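Local coordinates for protein hydrolase (Thermus thermophilus, PDB 1UFO) that is an alpha/beta-hydrolase-fold enzyme of unassigned substrate, probably cleaving an ester or similar bond with a serine nucleophile, at residues P174-I185 with R206-H217. Sequence-based numbering, arbitrary orientation. Where two conformers were deposited one is given.
Sequences PLLHLHGSRDHI and RLARFVEEGAGH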
loop_
_atom_site.group_PDB
_atom_site.type_symbol
_atom_site.label_atom_id
_atom_site.label_comp_id
_atom_site.label_asym_id
_atom_site.label_seq_id
_atom_site.Cartn_x
_atom_site.Cartn_y
_atom_site.Cartn_z
ATOM N N PRO A 174 -4.316 -1.722 -14.025
ATOM C CA PRO A 174 -3.956 -1.466 -12.626
ATOM C C PRO A 174 -2.458 -1.671 -12.395
ATOM O O PRO A 174 -1.888 -2.673 -12.791
ATOM C CB PRO A 174 -4.743 -2.485 -11.811
ATOM C CG PRO A 174 -6.104 -2.653 -12.728
ATOM C CD PRO A 174 -5.483 -2.645 -14.164
ATOM N N LEU A 175 -1.854 -0.698 -11.745
ATOM C CA LEU A 175 -0.417 -0.722 -11.562
ATOM C C LEU A 175 -0.052 -0.200 -10.201
ATOM O O LEU A 175 -0.408 0.915 -9.831
ATOM C CB LEU A 175 0.272 0.167 -12.649
ATOM C CG LEU A 175 1.774 0.502 -12.484
ATOM C CD1 LEU A 175 2.498 -0.792 -12.547
ATOM C CD2 LEU A 175 2.230 1.388 -13.579
ATOM N N LEU A 176 0.679 -1.028 -9.455
ATOM C CA LEU A 176 1.120 -0.604 -8.106
ATOM C C LEU A 176 2.629 -0.606 -8.042
ATOM O O LEU A 176 3.227 -1.628 -8.360
ATOM C CB LEU A 176 0.594 -1.577 -6.995
ATOM C CG LEU A 176 1.232 -1.413 -5.647
ATOM C CD1 LEU A 176 0.843 0.030 -5.164
ATOM C CD2 LEU A 176 0.672 -2.470 -4.697
ATOM N N HIS A 177 3.233 0.530 -7.692
ATOM C CA HIS A 177 4.694 0.586 -7.518
ATOM C C HIS A 177 4.927 0.438 -6.005
ATOM O O HIS A 177 4.287 1.109 -5.191
ATOM C CB HIS A 177 5.287 1.914 -8.011
ATOM C CG HIS A 177 5.939 1.833 -9.338
ATOM N ND1 HIS A 177 7.265 1.449 -9.488
ATOM C CD2 HIS A 177 5.461 2.016 -10.611
ATOM C CE1 HIS A 177 7.563 1.417 -10.789
ATOM N NE2 HIS A 177 6.478 1.745 -11.478
ATOM N N LEU A 178 5.819 -0.493 -5.624
ATOM C CA LEU A 178 6.122 -0.716 -4.206
ATOM C C LEU A 178 7.609 -0.365 -4.077
ATOM O O LEU A 178 8.442 -0.838 -4.874
ATOM C CB LEU A 178 5.909 -2.206 -3.806
ATOM C CG LEU A 178 4.456 -2.609 -4.101
ATOM C CD1 LEU A 178 4.329 -3.397 -5.446
ATOM C CD2 LEU A 178 3.984 -3.537 -2.922
ATOM N N HIS A 179 7.963 0.481 -3.100
ATOM C CA HIS A 179 9.352 0.951 -3.017
ATOM C C HIS A 179 9.786 1.198 -1.585
ATOM O O HIS A 179 8.964 1.316 -0.689
ATOM C CB HIS A 179 9.410 2.326 -3.707
ATOM C CG HIS A 179 10.614 2.554 -4.560
ATOM N ND1 HIS A 179 10.661 2.125 -5.882
ATOM C CD2 HIS A 179 11.817 3.152 -4.313
ATOM C CE1 HIS A 179 11.838 2.429 -6.408
ATOM N NE2 HIS A 179 12.565 3.062 -5.476
ATOM N N GLY A 180 11.112 1.244 -1.416
ATOM C CA GLY A 180 11.677 1.558 -0.092
ATOM C C GLY A 180 12.178 2.988 -0.144
ATOM O O GLY A 180 12.825 3.417 -1.096
ATOM N N SER A 181 11.934 3.759 0.910
ATOM C CA SER A 181 12.350 5.168 0.851
ATOM C C SER A 181 13.848 5.414 0.750
ATOM O O SER A 181 14.245 6.508 0.257
ATOM C CB SER A 181 11.786 5.925 2.070
ATOM O OG SER A 181 12.434 5.497 3.274
ATOM N N ARG A 182 14.644 4.474 1.247
ATOM C CA ARG A 182 16.106 4.608 1.235
ATOM C C ARG A 182 16.790 3.847 0.095
ATOM O O ARG A 182 18.005 3.544 0.121
ATOM C CB ARG A 182 16.660 4.155 2.566
ATOM C CG ARG A 182 16.112 4.991 3.720
ATOM C CD ARG A 182 16.729 6.387 3.809
ATOM N NE ARG A 182 18.125 6.271 4.230
ATOM C CZ ARG A 182 18.528 6.310 5.498
ATOM N NH1 ARG A 182 19.823 6.163 5.774
ATOM N NH2 ARG A 182 17.645 6.525 6.472
ATOM N N ASP A 183 16.055 3.524 -0.955
ATOM C CA ASP A 183 16.688 2.801 -2.063
ATOM C C ASP A 183 17.635 3.752 -2.838
ATOM O O ASP A 183 17.229 4.851 -3.238
ATOM C CB ASP A 183 15.520 2.318 -2.996
ATOM C CG ASP A 183 15.987 1.459 -4.158
ATOM O OD1 ASP A 183 15.115 0.704 -4.712
ATOM O OD2 ASP A 183 17.160 1.509 -4.534
ATOM N N HIS A 184 18.892 3.362 -2.982
ATOM C CA HIS A 184 19.789 4.213 -3.759
ATOM C C HIS A 184 20.123 3.636 -5.118
ATOM O O HIS A 184 20.728 4.339 -5.929
ATOM C CB HIS A 184 21.068 4.495 -2.962
ATOM C CG HIS A 184 20.798 5.088 -1.616
ATOM N ND1 HIS A 184 20.051 6.238 -1.449
ATOM C CD2 HIS A 184 21.164 4.689 -0.365
ATOM C CE1 HIS A 184 19.981 6.531 -0.159
ATOM N NE2 HIS A 184 20.646 5.608 0.523
ATOM N N ILE A 185 19.734 2.404 -5.389
ATOM C CA ILE A 185 19.957 1.809 -6.718
ATOM C C ILE A 185 18.870 2.398 -7.682
ATOM O O ILE A 185 19.145 2.807 -8.831
ATOM C CB ILE A 185 19.881 0.310 -6.603
ATOM C CG1 ILE A 185 21.058 -0.204 -5.735
ATOM C CG2 ILE A 185 19.892 -0.261 -7.969
ATOM C CD1 ILE A 185 21.053 -1.651 -5.319
ATOM N N ARG A 206 -6.633 3.442 -10.326
ATOM C CA ARG A 206 -5.994 2.153 -10.632
ATOM C C ARG A 206 -4.476 2.185 -10.677
ATOM O O ARG A 206 -3.891 1.181 -10.822
ATOM C CB ARG A 206 -6.594 1.418 -11.814
ATOM C CG ARG A 206 -8.119 1.512 -11.834
ATOM C CD ARG A 206 -8.549 0.835 -13.065
ATOM N NE ARG A 206 -9.900 0.294 -12.987
ATOM C CZ ARG A 206 -11.035 0.977 -12.923
ATOM N NH1 ARG A 206 -11.039 2.305 -12.923
ATOM N NH2 ARG A 206 -12.200 0.304 -12.875
ATOM N N LEU A 207 -3.904 3.378 -10.443
ATOM C CA LEU A 207 -2.456 3.549 -10.323
ATOM C C LEU A 207 -2.265 3.781 -8.806
ATOM O O LEU A 207 -3.054 4.468 -8.156
ATOM C CB LEU A 207 -2.004 4.808 -11.090
ATOM C CG LEU A 207 -0.598 5.195 -11.095
ATOM C CD1 LEU A 207 0.250 4.033 -11.768
ATOM C CD2 LEU A 207 -0.489 6.500 -11.977
ATOM N N ALA A 208 -1.212 3.223 -8.231
ATOM C CA ALA A 208 -0.996 3.414 -6.793
ATOM C C ALA A 208 0.473 3.201 -6.431
ATOM O O ALA A 208 1.257 2.668 -7.210
ATOM C CB ALA A 208 -1.889 2.418 -5.951
ATOM N N ARG A 209 0.814 3.702 -5.232
ATOM C CA ARG A 209 2.180 3.483 -4.714
ATOM C C ARG A 209 2.155 3.038 -3.275
ATOM O O ARG A 209 1.238 3.363 -2.490
ATOM C CB ARG A 209 3.054 4.772 -4.836
ATOM C CG ARG A 209 2.594 5.969 -4.044
ATOM C CD ARG A 209 3.422 7.289 -4.456
ATOM N NE ARG A 209 2.604 8.238 -5.176
ATOM C CZ ARG A 209 2.181 9.439 -4.740
ATOM N NH1 ARG A 209 1.428 10.200 -5.552
ATOM N NH2 ARG A 209 2.501 9.914 -3.534
ATOM N N PHE A 210 3.146 2.242 -2.884
ATOM C CA PHE A 210 3.294 1.802 -1.512
ATOM C C PHE A 210 4.764 2.037 -1.219
ATOM O O PHE A 210 5.635 1.551 -1.959
ATOM C CB PHE A 210 3.001 0.292 -1.335
ATOM C CG PHE A 210 3.385 -0.204 0.021
ATOM C CD1 PHE A 210 2.569 0.106 1.123
ATOM C CD2 PHE A 210 4.573 -0.941 0.200
ATOM C CE1 PHE A 210 2.900 -0.306 2.456
ATOM C CE2 PHE A 210 4.906 -1.337 1.532
ATOM C CZ PHE A 210 4.063 -1.010 2.636
ATOM N N VAL A 211 5.030 2.837 -0.167
ATOM C CA VAL A 211 6.406 3.105 0.199
ATOM C C VAL A 211 6.631 2.692 1.643
ATOM O O VAL A 211 5.885 3.113 2.562
ATOM C CB VAL A 211 6.776 4.619 0.023
ATOM C CG1 VAL A 211 8.289 4.833 0.401
ATOM C CG2 VAL A 211 6.578 5.055 -1.445
ATOM N N GLU A 212 7.618 1.836 1.854
ATOM C CA GLU A 212 7.993 1.350 3.199
ATOM C C GLU A 212 9.147 2.275 3.658
ATOM O O GLU A 212 10.227 2.325 3.039
ATOM C CB GLU A 212 8.432 -0.085 3.075
ATOM C CG GLU A 212 8.840 -0.728 4.397
ATOM C CD GLU A 212 9.057 -2.217 4.246
ATOM O OE1 GLU A 212 9.790 -2.777 5.067
ATOM O OE2 GLU A 212 8.553 -2.781 3.282
ATOM N N GLU A 213 8.917 2.974 4.771
ATOM C CA GLU A 213 9.915 3.948 5.229
ATOM C C GLU A 213 11.114 3.182 5.788
ATOM O O GLU A 213 10.943 2.283 6.641
ATOM C CB GLU A 213 9.275 4.781 6.318
ATOM C CG GLU A 213 9.918 6.116 6.412
ATOM C CD GLU A 213 9.682 7.018 5.191
ATOM O OE1 GLU A 213 8.728 6.870 4.339
ATOM O OE2 GLU A 213 10.449 7.997 5.134
ATOM N N GLY A 214 12.298 3.548 5.298
ATOM C CA GLY A 214 13.506 2.905 5.783
ATOM C C GLY A 214 14.000 1.735 4.973
ATOM O O GLY A 214 15.160 1.357 5.090
ATOM N N ALA A 215 13.118 1.150 4.164
ATOM C CA ALA A 215 13.539 0.032 3.314
ATOM C C ALA A 215 14.379 0.547 2.168
ATOM O O ALA A 215 14.280 1.716 1.769
ATOM C CB ALA A 215 12.307 -0.709 2.761
ATOM N N GLY A 216 15.231 -0.323 1.630
ATOM C CA GLY A 216 16.114 0.015 0.514
ATOM C C GLY A 216 15.700 -0.764 -0.715
ATOM O O GLY A 216 14.500 -1.017 -0.946
ATOM N N HIS A 217 16.698 -1.179 -1.470
ATOM C CA HIS A 217 16.491 -1.926 -2.722
ATOM C C HIS A 217 16.371 -3.464 -2.525
ATOM O O HIS A 217 17.207 -4.311 -2.979
ATOM C CB HIS A 217 17.642 -1.526 -3.703
ATOM C CG HIS A 217 17.349 -1.938 -5.092
ATOM N ND1 HIS A 217 16.412 -1.300 -5.853
ATOM C CD2 HIS A 217 17.870 -2.925 -5.853
ATOM C CE1 HIS A 217 16.389 -1.871 -7.062
ATOM N NE2 HIS A 217 17.268 -2.850 -7.091
HETATM O O HOH W 1 12.959 0.189 -3.188
HETATM O O HOH W 2 12.906 7.497 4.729
#
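Asp183 OD1 is gripped by two donors: His217 ND1 at 2.6 Å and a water that also bonds to Gly180 N and Gly216 O, tying the carboxylate to the backbone of both segments. The imidazole N-H is used in the plane of its own ring, whereas it reaches the syn side of OD1 from 24° outside the carboxylate plane; the two flat groups are turned 60° apart. The first torsion of Asp183, with CG anti to the backbone N (chi1 -176°), sets its carboxylate beside the His217 ring, and OD2 takes Val186 N and, weakly, Ile185 N, which fixes the carboxylate's rotation. Ile185 lies over one face of the imidazole, its CB 3.8 Å from the centroid of the His217 ring in a CH-pi contact. His217 NE2 meanwhile bonds to Ser113 OG, in a GxSxG sequence that fits a nucleophile elbow, an arrangement consistent with the Ser-His-Asp triad of alpha/beta hydrolases, whose acid and histidine follow the last strands of the sheet. Here those strands, 175-180 and 207-212, are joined through helix 188-198 in a beta-alpha-beta crossover and form a parallel ladder, its bonds running from Leu175 N with Arg206 O to Ser181 N with Glu212 O. A phenylalanine in place of His217 would probably leave Asp183 OD1 without its ring N-H and Ser113 OG without its nitrogen partner. Nearer the strands, Arg182 N binds Ala215 O at 2.8 Å, and Ser181 OG accepts the N-H of Gly214 in a nearly straight bond, 2.8 Å from N. Along the ladder Leu176 CD1 rests 3.7 Å from Ala208 CB, while strand 207-212 pairs antiparallel with its counterpart in the second subunit, continuing the sheet across the dimer.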